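Local coordinates for protein alpha-glucosidase (PDB 5HQA) that hydrolyses alpha-glucosides as a family 97 glycoside hydrolase that carries calcium and is activated by chloride, at residues A46-S49 with N50-I54; W66-W70 with G71-T75; D244-L247 with N248-P252; V363-Y366 with R367-M370; V423-A426 with A427-I431. All coordinates share one frame; numbering follows the deposited sequence.

Contact 1 (A46-S49 with N50-I54); sequences APFS and NSFKI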
# COMPACT_ATOMS: atom_id res chain seq x y z
N ALA A 46 36.18 4.13 -3.85
CA ALA A 46 36.15 5.34 -4.67
C ALA A 46 34.77 5.51 -5.31
O ALA A 46 34.09 4.52 -5.60
CB ALA A 46 37.23 5.29 -5.74
N PRO A 47 34.34 6.75 -5.56
CA PRO A 47 32.96 6.96 -6.02
C PRO A 47 32.72 6.52 -7.46
O PRO A 47 33.64 6.48 -8.29
CB PRO A 47 32.77 8.48 -5.88
CG PRO A 47 34.15 9.04 -5.98
CD PRO A 47 35.03 8.02 -5.30
N PHE A 48 31.47 6.18 -7.75
CA PHE A 48 31.00 6.00 -9.13
C PHE A 48 30.24 7.28 -9.48
O PHE A 48 29.03 7.37 -9.33
CB PHE A 48 30.09 4.77 -9.27
CG PHE A 48 30.82 3.46 -9.28
CD1 PHE A 48 32.20 3.40 -9.11
CD2 PHE A 48 30.13 2.28 -9.48
CE1 PHE A 48 32.87 2.18 -9.13
CE2 PHE A 48 30.79 1.06 -9.51
CZ PHE A 48 32.16 1.01 -9.33
N SER A 49 30.99 8.28 -9.93
CA SER A 49 30.37 9.57 -10.21
C SER A 49 30.82 10.12 -11.56
O SER A 49 30.31 9.70 -12.60
CB SER A 49 30.67 10.57 -9.07
OG SER A 49 32.06 10.73 -8.88
N ASN A 50 31.77 11.04 -11.56
CA ASN A 50 32.16 11.67 -12.81
C ASN A 50 33.11 10.78 -13.62
O ASN A 50 33.67 9.80 -13.12
CB ASN A 50 32.79 13.04 -12.54
CG ASN A 50 33.78 12.99 -11.42
OD1 ASN A 50 33.45 13.32 -10.28
ND2 ASN A 50 35.00 12.55 -11.73
N SER A 51 33.26 11.13 -14.90
CA SER A 51 34.22 10.54 -15.83
C SER A 51 33.83 9.14 -16.30
O SER A 51 34.65 8.45 -16.93
CB SER A 51 35.63 10.49 -15.25
OG SER A 51 36.00 11.75 -14.73
N PHE A 52 32.61 8.69 -16.02
CA PHE A 52 32.10 7.46 -16.61
C PHE A 52 31.53 7.76 -17.99
O PHE A 52 30.78 8.72 -18.16
CB PHE A 52 31.03 6.84 -15.71
CG PHE A 52 31.59 6.05 -14.56
CD1 PHE A 52 32.07 6.69 -13.42
CD2 PHE A 52 31.65 4.66 -14.61
CE1 PHE A 52 32.60 5.97 -12.36
CE2 PHE A 52 32.17 3.93 -13.56
CZ PHE A 52 32.65 4.58 -12.43
N LYS A 53 31.90 6.94 -18.98
CA LYS A 53 31.43 7.11 -20.35
C LYS A 53 30.65 5.87 -20.79
O LYS A 53 30.92 4.76 -20.35
CB LYS A 53 32.60 7.35 -21.32
CG LYS A 53 33.46 8.59 -21.00
CD LYS A 53 32.63 9.86 -21.08
CE LYS A 53 33.38 11.07 -20.55
NZ LYS A 53 32.45 12.21 -20.29
N ILE A 54 29.67 6.09 -21.67
CA ILE A 54 28.90 4.99 -22.24
C ILE A 54 29.77 4.21 -23.21
O ILE A 54 30.35 4.78 -24.15
CB ILE A 54 27.64 5.50 -22.94
CG1 ILE A 54 26.70 6.20 -21.95
CG2 ILE A 54 26.91 4.34 -23.66
CD1 ILE A 54 25.60 7.02 -22.62
O HOH W 1 33.77 8.75 -10.56
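Phe48 and Phe52 bring their rings together inside the loop that joins strand 30-42 to strand 53-67 in the N-terminal beta-sandwich domain. The ring planes are inclined at 58° with centroids 5.2 Å apart, an oblique pairing that is neither a stack nor edge-to-face. Closest are Phe48 CD1 and Phe52 CZ at 3.6 Å, and Phe52 CE2 lies over one face of the Phe48 ring. Phe52 carries its CG beside its own backbone N and opposite the carbonyl carbon (chi1 -81°), which swings the ring back over the preceding turn; its CE1 comes to 3.6 Å from Phe48 CA and its CD1 to 3.6 Å from Ser49 O. Phenylalanine suits both places because a broad, flat, apolar group can fill a turn that is buried on this side, where Tyr97 and Pro21 also meet Phe52. With an alanine at Phe52, the ring of Phe48 would probably lose the neighbour over its face and a gap would open under the turn. On the polar side, water 1 sits at the edge of the Phe52 ring, in its plane, and accepts a hydrogen bond from Ser49 N at 2.9 Å. Beyond it, toward the solvent side, Asn50 ND2 donates to Ser51 OG at 3.3 Å, almost straight (172°) and in the plane of the Asn50 amide.

Contact 2 (W66-W70 with G71-T75); sequences WQQPW and GERQT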
# COMPACT_ATOMS: atom_id res chain seq x y z
N TRP A 66 0.85 -12.19 -17.80
CA TRP A 66 0.93 -13.21 -16.76
C TRP A 66 -0.30 -13.11 -15.87
O TRP A 66 -1.03 -12.11 -15.90
CB TRP A 66 2.23 -13.06 -15.94
CG TRP A 66 2.45 -11.69 -15.34
CD1 TRP A 66 2.94 -10.58 -15.98
CD2 TRP A 66 2.21 -11.30 -13.98
NE1 TRP A 66 3.01 -9.52 -15.09
CE2 TRP A 66 2.57 -9.94 -13.86
CE3 TRP A 66 1.73 -11.97 -12.84
CZ2 TRP A 66 2.45 -9.23 -12.66
CZ3 TRP A 66 1.62 -11.26 -11.65
CH2 TRP A 66 1.98 -9.91 -11.57
N GLN A 67 -0.55 -14.16 -15.09
CA GLN A 67 -1.76 -14.26 -14.29
C GLN A 67 -1.43 -14.12 -12.81
O GLN A 67 -0.49 -14.76 -12.31
CB GLN A 67 -2.49 -15.58 -14.56
CG GLN A 67 -3.72 -15.74 -13.67
CD GLN A 67 -4.82 -16.56 -14.30
OE1 GLN A 67 -5.22 -16.31 -15.44
NE2 GLN A 67 -5.33 -17.55 -13.56
N GLN A 68 -2.21 -13.29 -12.09
CA GLN A 68 -2.03 -13.16 -10.64
C GLN A 68 -2.80 -14.25 -9.91
O GLN A 68 -3.91 -14.61 -10.32
CB GLN A 68 -2.51 -11.81 -10.15
CG GLN A 68 -1.91 -10.62 -10.85
CD GLN A 68 -1.84 -9.44 -9.92
OE1 GLN A 68 -0.97 -9.39 -9.05
NE2 GLN A 68 -2.77 -8.49 -10.08
N PRO A 69 -2.27 -14.77 -8.80
CA PRO A 69 -3.08 -15.69 -7.98
C PRO A 69 -4.26 -14.98 -7.34
O PRO A 69 -5.33 -15.58 -7.19
CB PRO A 69 -2.08 -16.19 -6.93
CG PRO A 69 -1.06 -15.09 -6.82
CD PRO A 69 -0.93 -14.53 -8.23
N TRP A 70 -4.08 -13.72 -6.96
CA TRP A 70 -5.12 -12.85 -6.44
C TRP A 70 -4.66 -11.44 -6.77
O TRP A 70 -3.48 -11.21 -7.02
CB TRP A 70 -5.31 -13.00 -4.92
CG TRP A 70 -4.02 -12.83 -4.16
CD1 TRP A 70 -3.17 -13.83 -3.76
CD2 TRP A 70 -3.42 -11.61 -3.72
NE1 TRP A 70 -2.09 -13.30 -3.10
CE2 TRP A 70 -2.21 -11.94 -3.06
CE3 TRP A 70 -3.78 -10.26 -3.81
CZ2 TRP A 70 -1.38 -10.97 -2.49
CZ3 TRP A 70 -2.95 -9.30 -3.25
CH2 TRP A 70 -1.76 -9.66 -2.60
N GLY A 71 -5.59 -10.50 -6.78
CA GLY A 71 -5.19 -9.14 -7.08
C GLY A 71 -6.36 -8.27 -7.50
O GLY A 71 -7.52 -8.64 -7.35
N GLU A 72 -5.99 -7.09 -8.00
CA GLU A 72 -6.93 -6.12 -8.54
C GLU A 72 -7.28 -6.41 -9.99
O GLU A 72 -8.23 -5.84 -10.53
CB GLU A 72 -6.34 -4.71 -8.39
CG GLU A 72 -5.09 -4.43 -9.25
CD GLU A 72 -3.76 -4.88 -8.62
OE1 GLU A 72 -3.57 -6.09 -8.35
OE2 GLU A 72 -2.88 -4.00 -8.41
N ARG A 73 -6.53 -7.30 -10.64
CA ARG A 73 -6.87 -7.80 -11.96
C ARG A 73 -6.22 -9.17 -12.10
O ARG A 73 -5.18 -9.44 -11.49
CB ARG A 73 -6.43 -6.85 -13.08
CG ARG A 73 -4.93 -6.56 -13.13
CD ARG A 73 -4.61 -5.51 -14.21
NE ARG A 73 -5.55 -4.40 -14.17
CZ ARG A 73 -5.39 -3.29 -13.47
NH1 ARG A 73 -6.31 -2.35 -13.49
NH2 ARG A 73 -4.29 -3.11 -12.74
N GLN A 74 -6.85 -10.03 -12.91
CA GLN A 74 -6.38 -11.39 -13.06
C GLN A 74 -5.20 -11.48 -14.03
O GLN A 74 -4.22 -12.18 -13.75
CB GLN A 74 -7.53 -12.27 -13.53
CG GLN A 74 -7.12 -13.67 -13.93
CD GLN A 74 -8.32 -14.57 -14.09
OE1 GLN A 74 -9.45 -14.15 -13.82
NE2 GLN A 74 -8.09 -15.80 -14.51
N THR A 75 -5.27 -10.78 -15.15
CA THR A 75 -4.22 -10.80 -16.17
C THR A 75 -3.50 -9.46 -16.19
O THR A 75 -4.13 -8.40 -16.28
CB THR A 75 -4.82 -11.09 -17.55
OG1 THR A 75 -5.51 -12.34 -17.50
CG2 THR A 75 -3.72 -11.17 -18.60
O HOH W 2 -4.26 -14.69 -17.19
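Gln68 is the polar hub here: its NE2 gives one hydrogen to Arg73 O at 2.9 Å, lying in that carbonyl's plane, and the other to Glu72 OE1 at 3.1 Å, which it meets from above the carboxylate plane. A buried amide with two N-H groups suits this place, and using both fixes its rotation. Glu72 is held in turn by a salt bridge from its OE2 to Arg445. On the main chain, Gln68 N donates to Gln74 O at 2.8 Å. Farther out, Gln67 and Gln74 run side by side with their amide planes 85° apart, and Gln74 NE2 reaches Gln67 OE1 from above the carbonyl plane (3.1 Å). Water 2 bridges Gln67 OE1 and Thr75 OG1. In the packing layer, Trp70 CE3 lies 3.5 Å from Gly71 N; a side chain on Gly71 would strike Trp70 O and Gln68 NE2, and the backbone angles (phi 161°) also demand glycine. Backbone hydrogen bonds of Gly71 with Trp554 and of Gln74 with Gln555 fasten the loop to the C-terminal domain. Gln67 and Thr75 form an antiparallel, non-hydrogen-bonded pair, so the whole is a beta-hairpin with a long connection, joining strands 53-67 and 75-89 at the border of the sheet.

Contact 3 (D244-L247 with N248-P252); sequences DIIL and NLNEP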
# COMPACT_ATOMS: atom_id res chain seq x y z
N ASP A 244 0.17 -1.06 -14.23
CA ASP A 244 0.71 -2.24 -13.55
C ASP A 244 2.23 -2.19 -13.42
O ASP A 244 2.86 -3.24 -13.21
CB ASP A 244 0.31 -3.51 -14.30
CG ASP A 244 -1.18 -3.79 -14.24
OD1 ASP A 244 -1.73 -3.88 -13.12
OD2 ASP A 244 -1.80 -3.92 -15.32
N ILE A 245 2.84 -1.02 -13.55
CA ILE A 245 4.29 -0.96 -13.67
C ILE A 245 4.97 -1.51 -12.41
O ILE A 245 5.98 -2.21 -12.50
CB ILE A 245 4.75 0.47 -14.01
CG1 ILE A 245 6.23 0.50 -14.34
CG2 ILE A 245 4.43 1.44 -12.86
CD1 ILE A 245 6.68 1.84 -14.87
N ILE A 246 4.41 -1.25 -11.23
CA ILE A 246 5.06 -1.72 -10.00
C ILE A 246 5.11 -3.24 -9.98
O ILE A 246 6.17 -3.84 -9.75
CB ILE A 246 4.37 -1.16 -8.75
CG1 ILE A 246 4.43 0.38 -8.72
CG2 ILE A 246 5.01 -1.74 -7.49
CD1 ILE A 246 5.85 0.94 -8.81
N LEU A 247 3.98 -3.90 -10.24
CA LEU A 247 3.98 -5.36 -10.29
C LEU A 247 4.90 -5.87 -11.39
O LEU A 247 5.62 -6.86 -11.20
CB LEU A 247 2.57 -5.89 -10.52
CG LEU A 247 1.60 -5.82 -9.33
CD1 LEU A 247 0.21 -6.23 -9.82
CD2 LEU A 247 2.06 -6.74 -8.21
N ASN A 248 4.87 -5.24 -12.56
CA ASN A 248 5.64 -5.74 -13.70
C ASN A 248 7.14 -5.68 -13.46
O ASN A 248 7.90 -6.40 -14.12
CB ASN A 248 5.30 -4.97 -14.97
CG ASN A 248 4.12 -5.58 -15.70
OD1 ASN A 248 3.94 -6.80 -15.69
ND2 ASN A 248 3.31 -4.74 -16.34
N LEU A 249 7.59 -4.85 -12.53
CA LEU A 249 9.02 -4.74 -12.26
C LEU A 249 9.49 -5.71 -11.19
O LEU A 249 10.68 -5.76 -10.90
CB LEU A 249 9.37 -3.31 -11.87
CG LEU A 249 9.25 -2.33 -13.04
CD1 LEU A 249 9.55 -0.93 -12.56
CD2 LEU A 249 10.21 -2.71 -14.19
N ASN A 250 8.59 -6.50 -10.61
CA ASN A 250 8.98 -7.47 -9.60
C ASN A 250 9.19 -8.86 -10.21
O ASN A 250 8.68 -9.18 -11.28
CB ASN A 250 7.93 -7.54 -8.49
CG ASN A 250 8.13 -6.46 -7.47
OD1 ASN A 250 8.79 -6.67 -6.45
ND2 ASN A 250 7.61 -5.26 -7.75
N GLU A 251 9.97 -9.67 -9.49
CA GLU A 251 10.24 -11.03 -9.93
C GLU A 251 8.98 -11.88 -9.82
O GLU A 251 8.13 -11.64 -8.96
CB GLU A 251 11.35 -11.66 -9.10
CG GLU A 251 12.70 -10.97 -9.18
CD GLU A 251 13.79 -11.75 -8.48
OE1 GLU A 251 14.28 -12.75 -9.05
OE2 GLU A 251 14.16 -11.38 -7.35
N PRO A 252 8.84 -12.90 -10.67
CA PRO A 252 7.67 -13.78 -10.57
C PRO A 252 7.62 -14.54 -9.25
O PRO A 252 8.63 -14.75 -8.58
CB PRO A 252 7.84 -14.74 -11.75
CG PRO A 252 8.77 -14.04 -12.68
CD PRO A 252 9.69 -13.22 -11.82
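Asn248 N donates to Asp244 O at 2.9 Å, nearly along the C=O axis, the one sound i to i+4 backbone bond between 244-247 and 248-252; that from Leu249 N to Ile245 O is weak. Bonds of i to i+3 span then take over, from Leu249 N to Ile246 O (3.3 Å) and from Asn250 N to Leu247 O (3.0 Å). A side chain adds to the backbone bonding: Asn250 ND2 donates to Ile246 O at 2.8 Å, the oxygen lying in the plane of the Asn250 amide and the donor standing above the carbonyl plane. It approaches the face of that carbonyl opposite to Leu249 N, and ND2 also serves Thr442 O, so asparagine suits a buried spot with two acceptors to satisfy. The apolar part is Ile245 beside Leu249, pointing the same way with CG1 and CD1 4.0 Å apart; having CG1 anti to the Ile245 N (chi1 -171°) sends that branch along the leucine. Both residues press on Phe104. Among the polar ends, Asn248 is gripped by Trp66 NE1 and Val77 O. Asp244, at the N-cap position, makes no capping bond and spends OD1 on a salt bridge to Arg73. This is a single short helical turn lodged against strands 224-234, 95-104 and 75-89 of the N-terminal sandwich, tightening at its end before the chain moves on to the barrel.

Contact 4 (V363-Y366 with R367-M370); sequences VSNY and RKQM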
# COMPACT_ATOMS: atom_id res chain seq x y z
N VAL A 363 12.11 -5.60 17.54
CA VAL A 363 12.07 -6.68 16.56
C VAL A 363 12.93 -7.86 16.98
O VAL A 363 12.74 -8.97 16.46
CB VAL A 363 12.48 -6.17 15.16
CG1 VAL A 363 11.45 -5.13 14.69
CG2 VAL A 363 13.88 -5.57 15.19
N SER A 364 13.87 -7.67 17.92
CA SER A 364 14.67 -8.80 18.36
C SER A 364 13.88 -9.71 19.28
O SER A 364 14.01 -10.94 19.21
CB SER A 364 15.94 -8.31 19.05
OG SER A 364 16.77 -7.63 18.13
N ASN A 365 13.06 -9.13 20.16
CA ASN A 365 12.18 -9.93 21.00
C ASN A 365 11.19 -10.72 20.15
O ASN A 365 10.83 -11.85 20.50
CB ASN A 365 11.43 -9.03 21.99
CG ASN A 365 10.46 -9.80 22.86
OD1 ASN A 365 10.85 -10.72 23.57
ND2 ASN A 365 9.18 -9.43 22.80
N TYR A 366 10.72 -10.14 19.05
CA TYR A 366 9.84 -10.87 18.14
C TYR A 366 10.62 -11.96 17.40
O TYR A 366 10.18 -13.11 17.33
CB TYR A 366 9.20 -9.90 17.15
CG TYR A 366 8.18 -10.50 16.20
CD1 TYR A 366 7.38 -11.58 16.57
CD2 TYR A 366 8.00 -9.95 14.93
CE1 TYR A 366 6.43 -12.11 15.68
CE2 TYR A 366 7.05 -10.46 14.05
CZ TYR A 366 6.28 -11.53 14.43
OH TYR A 366 5.36 -12.03 13.54
N ARG A 367 11.78 -11.60 16.86
CA ARG A 367 12.57 -12.55 16.07
C ARG A 367 12.90 -13.80 16.87
O ARG A 367 12.82 -14.92 16.34
CB ARG A 367 13.84 -11.86 15.57
CG ARG A 367 14.91 -12.81 15.07
CD ARG A 367 14.62 -13.28 13.66
NE ARG A 367 14.96 -12.27 12.67
CZ ARG A 367 15.75 -12.47 11.62
NH1 ARG A 367 16.28 -13.66 11.39
NH2 ARG A 367 15.97 -11.48 10.78
N LYS A 368 13.25 -13.65 18.15
CA LYS A 368 13.64 -14.82 18.92
C LYS A 368 12.47 -15.75 19.18
O LYS A 368 12.68 -16.95 19.36
CB LYS A 368 14.31 -14.41 20.23
CG LYS A 368 13.39 -13.97 21.34
CD LYS A 368 14.19 -13.32 22.48
CE LYS A 368 13.28 -12.71 23.56
NZ LYS A 368 13.83 -11.45 24.16
N GLN A 369 11.23 -15.24 19.15
CA GLN A 369 10.05 -16.06 19.40
C GLN A 369 9.31 -16.44 18.13
O GLN A 369 8.32 -17.18 18.19
CB GLN A 369 9.08 -15.33 20.33
CG GLN A 369 9.65 -14.88 21.64
CD GLN A 369 8.61 -14.17 22.48
OE1 GLN A 369 7.57 -14.74 22.80
NE2 GLN A 369 8.88 -12.90 22.81
N MET A 370 9.76 -15.95 16.98
CA MET A 370 8.95 -15.99 15.77
C MET A 370 8.66 -17.42 15.32
O MET A 370 7.53 -17.73 14.91
CB MET A 370 9.67 -15.21 14.67
CG MET A 370 8.79 -14.78 13.54
SD MET A 370 9.77 -13.88 12.32
CE MET A 370 10.05 -12.34 13.18
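Gln369 climbs back along the helix to Asn365, four residues earlier. Its CB is 3.9 Å from Tyr366 O, and CG slides to 3.4 Å from Asn365 O. The chain is extended beyond CG (chi2 180°), so NE2 arrives over the previous turn, donating to Asn365 O at 3.2 Å from above the carbonyl plane and more weakly to Asn365 OD1; the two amide planes are 61° apart. NE2 also serves Phe328 O, while OE1 accepts from Phe330 N, and glutamine, donor and acceptor at once, fits this meeting of helix and loop. With a leucine in its place, Phe330 N would probably be left without its acceptor and the Asn365 amide less firmly held. Lys368 NZ adds a weak bond to Asn365 OD1 on the exposed side. On the buried flank, Met370 CE lies over one face of Tyr366, 3.8 Å from the ring centroid, a CH-pi contact, with SD 4.9 Å from the same centroid, above the face, as a distant Met-aromatic partner. The bend at chi3 (-73°) turns the methyl onto the ring, whose OH bonds to His357 and Asn422. Such i to i+4 pairings line the first turns of helix 363-379, the crossover helix between parallel strands 352-358 and 384-388 of the catalytic TIM barrel.

Contact 5 (V423-A426 with A427-I431); sequences VKLA and AKHKI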
# COMPACT_ATOMS: atom_id res chain seq x y z
N VAL A 423 7.89 -12.55 6.47
CA VAL A 423 6.99 -13.02 5.41
C VAL A 423 7.41 -14.40 4.91
O VAL A 423 6.58 -15.29 4.71
CB VAL A 423 6.94 -11.99 4.27
CG1 VAL A 423 6.26 -12.56 3.04
CG2 VAL A 423 6.25 -10.70 4.76
N LYS A 424 8.71 -14.60 4.69
CA LYS A 424 9.18 -15.88 4.18
C LYS A 424 9.00 -16.99 5.21
O LYS A 424 8.63 -18.12 4.86
CB LYS A 424 10.65 -15.79 3.77
CG LYS A 424 10.92 -15.05 2.47
CD LYS A 424 12.42 -14.87 2.36
CE LYS A 424 12.88 -14.66 0.94
NZ LYS A 424 14.36 -14.45 0.93
N LEU A 425 9.28 -16.70 6.48
CA LEU A 425 9.04 -17.69 7.52
C LEU A 425 7.55 -18.01 7.65
O LEU A 425 7.17 -19.18 7.78
CB LEU A 425 9.61 -17.22 8.85
CG LEU A 425 9.50 -18.22 10.00
CD1 LEU A 425 10.21 -19.51 9.65
CD2 LEU A 425 10.08 -17.63 11.27
N ALA A 426 6.70 -16.98 7.59
CA ALA A 426 5.26 -17.21 7.62
C ALA A 426 4.82 -18.13 6.48
O ALA A 426 3.98 -19.01 6.67
CB ALA A 426 4.51 -15.88 7.55
N ALA A 427 5.40 -17.93 5.29
CA ALA A 427 5.02 -18.75 4.14
C ALA A 427 5.33 -20.22 4.37
O ALA A 427 4.59 -21.09 3.88
CB ALA A 427 5.72 -18.25 2.88
N LYS A 428 6.40 -20.54 5.10
CA LYS A 428 6.67 -21.94 5.41
C LYS A 428 5.59 -22.56 6.27
O LYS A 428 5.48 -23.79 6.31
CB LYS A 428 8.02 -22.08 6.11
CG LYS A 428 9.21 -21.71 5.25
CD LYS A 428 10.51 -21.89 6.01
CE LYS A 428 11.72 -21.72 5.09
NZ LYS A 428 11.70 -20.42 4.37
N HIS A 429 4.80 -21.75 6.98
CA HIS A 429 3.68 -22.22 7.79
C HIS A 429 2.33 -22.04 7.09
O HIS A 429 1.29 -22.22 7.73
CB HIS A 429 3.67 -21.49 9.13
CG HIS A 429 4.91 -21.71 9.93
ND1 HIS A 429 6.08 -21.00 9.71
CD2 HIS A 429 5.19 -22.58 10.94
CE1 HIS A 429 7.01 -21.42 10.55
NE2 HIS A 429 6.49 -22.37 11.31
N LYS A 430 2.34 -21.69 5.80
CA LYS A 430 1.14 -21.34 5.05
C LYS A 430 0.35 -20.23 5.74
O LYS A 430 -0.88 -20.27 5.83
CB LYS A 430 0.28 -22.57 4.77
CG LYS A 430 0.97 -23.54 3.80
CD LYS A 430 0.09 -24.74 3.45
CE LYS A 430 0.84 -25.75 2.57
NZ LYS A 430 1.84 -25.06 1.70
N ILE A 431 1.07 -19.21 6.21
CA ILE A 431 0.48 -18.05 6.86
C ILE A 431 0.74 -16.82 6.00
O ILE A 431 1.86 -16.63 5.50
CB ILE A 431 1.05 -17.86 8.28
CG1 ILE A 431 0.56 -19.01 9.19
CG2 ILE A 431 0.70 -16.48 8.85
CD1 ILE A 431 1.18 -19.01 10.57
O HOH W 3 9.46 -19.22 2.46
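Ala426 and Ile431 make the tight side: Ala426 CB is 4.1 Å from Ile431 CB, and Phe374 of helix 363-379 packs on both residues. Alanine is small enough to let the chain fold back over it, and Ala426 O takes two backbone donors, His429 N at 2.9 Å and Ile431 N at 3.0 Å, from opposite faces of its carbonyl plane. The preceding carbonyl is claimed by a side chain, His429 ND1 donating to Leu425 O at 2.9 Å with the oxygen in the ring plane. Keeping CG beside the backbone N (chi1 -60°) folds the imidazole back onto the helix end, where CE1 also rests 3.8 Å from Leu425 CD1. A histidine thus supplies a donor for a terminal carbonyl, while the CE1 corner of its ring touches the leucine. The outer side is looser. Lys428 N bonds only weakly to Lys424 O and Leu425 O, and its exposed side chain bends at the end so that NZ meets water 3, which donates to Lys424 O at 2.8 Å. Lys430, with positive phi (54°), turns the chain out of the helix and points away, its ammonium end making a cation-pi contact with Trp260. Ile431 N to Ala426 O and Lys430 N to Ala427 O (3.0 Å) define a Schellman motif, closing helix 413-428 of the TIM barrel ahead of strand 432-435.

In the fold
Contact 3 is the most buried of the five, while contact 1 lies at the periphery, its centre about 36 Å from the chain's centre. Contacts 1 and 2 sit at the two ends of strand 53-67, yet their centres are about 41 Å apart: aromatic at the far end, amide-rich where domains meet. A salt bridge from Arg73 NH2 to Asp244 OD1 at 2.7 Å ties contact 2 to contact 3, with a probable Trp66-Asn248 hydrogen bond beside it and Leu247 packing on Gln68 and Trp66. Contacts 4 and 5 belong to neighbouring barrel helices and meet at Met370 CG and Leu425 CD2, 3.9 Å apart. Both mix a buried apolar flank with a lysine-bearing outer one, one opening its helix and the other closing it.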